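Long-range contact in ketosynthase (Streptomyces sp. MSC090213JE08, PDB 6KXD), which probably catalyses the condensation of an acyl chain carried on acyl carrier protein with malonyl-ACP, lengthening the polyketide by two carbons with loss of carbon dioxide: residues Val106-Gly110 / Ser176-Gly180. Numbering follows the deposited sequence.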
loop_
_atom_site.group_PDB
_atom_site.type_symbol
_atom_site.label_atom_id
_atom_site.label_comp_id
_atom_site.label_asym_id
_atom_site.label_seq_id
_atom_site.Cartn_x
_atom_site.Cartn_y
_atom_site.Cartn_z
ATOM N N VAL A 106 -11.874 9.010 1.336
ATOM C CA VAL A 106 -10.740 8.188 1.309
ATOM C C VAL A 106 -10.046 8.455 -0.035
ATOM O O VAL A 106 -10.702 8.502 -1.057
ATOM C CB VAL A 106 -11.115 6.710 1.526
ATOM C CG1 VAL A 106 -10.003 5.766 1.094
ATOM C CG2 VAL A 106 -11.489 6.450 2.971
ATOM N N ILE A 107 -8.716 8.594 0.006
ATOM C CA ILE A 107 -7.884 8.668 -1.178
ATOM C C ILE A 107 -6.872 7.542 -1.059
ATOM O O ILE A 107 -6.086 7.549 -0.158
ATOM C CB ILE A 107 -7.177 10.022 -1.284
ATOM C CG1 ILE A 107 -8.172 11.175 -1.391
ATOM C CG2 ILE A 107 -6.178 10.003 -2.435
ATOM C CD1 ILE A 107 -7.497 12.528 -1.396
ATOM N N THR A 108 -6.958 6.586 -1.955
ATOM C CA THR A 108 -6.133 5.402 -1.846
ATOM C C THR A 108 -5.587 5.126 -3.242
ATOM O O THR A 108 -6.363 4.948 -4.191
ATOM C CB THR A 108 -6.909 4.288 -1.143
ATOM O OG1 THR A 108 -6.109 3.107 -1.133
ATOM C CG2 THR A 108 -8.234 4.022 -1.800
ATOM N N VAL A 109 -4.259 5.268 -3.320
ATOM C CA VAL A 109 -3.484 5.152 -4.500
ATOM C C VAL A 109 -2.580 3.941 -4.326
ATOM O O VAL A 109 -1.809 3.866 -3.399
ATOM C CB VAL A 109 -2.636 6.396 -4.785
ATOM C CG1 VAL A 109 -1.831 6.188 -6.049
ATOM C CG2 VAL A 109 -3.499 7.642 -4.909
ATOM N N GLY A 110 -2.655 3.048 -5.292
ATOM C CA GLY A 110 -1.789 1.901 -5.340
ATOM C C GLY A 110 -0.489 2.246 -6.023
ATOM O O GLY A 110 -0.463 3.086 -6.902
ATOM N N SER A 176 -7.058 -0.825 -3.964
ATOM C CA SER A 176 -7.424 0.552 -3.622
ATOM C C SER A 176 -8.914 0.788 -3.891
ATOM O O SER A 176 -9.593 1.394 -3.078
ATOM C CB SER A 176 -6.523 1.530 -4.372
ATOM O OG SER A 176 -5.178 1.460 -3.921
ATOM N N VAL A 177 -9.411 0.330 -5.055
ATOM C CA VAL A 177 -10.801 0.447 -5.410
ATOM C C VAL A 177 -11.637 -0.326 -4.384
ATOM O O VAL A 177 -12.652 0.167 -3.901
ATOM C CB VAL A 177 -11.064 -0.052 -6.851
ATOM C CG1 VAL A 177 -12.542 -0.147 -7.139
ATOM C CG2 VAL A 177 -10.394 0.817 -7.907
ATOM N N GLY A 178 -11.189 -1.535 -4.053
ATOM C CA GLY A 178 -11.854 -2.365 -3.075
ATOM C C GLY A 178 -11.922 -1.691 -1.717
ATOM O O GLY A 178 -12.960 -1.706 -1.052
ATOM N N TYR A 179 -10.835 -1.010 -1.330
ATOM C CA TYR A 179 -10.821 -0.299 -0.081
ATOM C C TYR A 179 -11.807 0.862 -0.115
ATOM O O TYR A 179 -12.521 1.132 0.866
ATOM C CB TYR A 179 -9.426 0.210 0.275
ATOM C CG TYR A 179 -9.382 0.785 1.666
ATOM C CD1 TYR A 179 -9.897 0.065 2.739
ATOM C CD2 TYR A 179 -8.921 2.063 1.908
ATOM C CE1 TYR A 179 -9.874 0.573 4.030
ATOM C CE2 TYR A 179 -8.874 2.573 3.199
ATOM C CZ TYR A 179 -9.359 1.827 4.260
ATOM O OH TYR A 179 -9.331 2.297 5.540
ATOM N N GLY A 180 -11.846 1.562 -1.236
ATOM C CA GLY A 180 -12.860 2.599 -1.417
ATOM C C GLY A 180 -14.244 2.014 -1.242
ATOM O O GLY A 180 -15.075 2.592 -0.602
#
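Thr108 lies against Ser176 where the strand and the helix come closest, and here the packing is tight. Its methyl CG2 presses on the helix backbone, 3.2 Å from Ser176 O, a carbonyl already engaged by Gly180 N one turn on. The hydroxyl branch sits anti to the backbone N (chi1 176°), which carries OG1 to the serine side chain; OG1 and Ser176 OG are 3.4 Å apart, at best a weak hydrogen bond, since Thr108 OG1 also reaches Thr164 O. Ser176 OG, in turn, bonds back to Ala172 O in its own helix and lies 3.3 Å from Gly110 N at an angle too poor for a bond. Both hydroxyls are buried, and each finds a backbone carbonyl.

Toward Val106 the fit is looser, though still buried. Val106 CG1 meets the Tyr179 ring obliquely, 3.9 Å from CD2, while Thr108 CG2 comes to the ring's edge, 4.2 Å from the same carbon. An alanine in place of Thr108 would remove both CG2 and OG1, which is likely to open a gap beside the Ser176 carbonyl and leave Thr164 O without its hydroxyl partner.

Strand 105-110 lies between the parallel strands 161-166 and 191-198, and segment 176-180 of helix 172-185 runs nearly antiparallel to segment 106-110, at 164°, as expected in the layered thiolase fold. Tyr179 OH bonds Glu162 of strand 161-166, while its ring meets Tyr187 of the partner subunit, probably the chain length factor. Helix 147-156 packs against Ile107 and Val109, on the strand's opposite face.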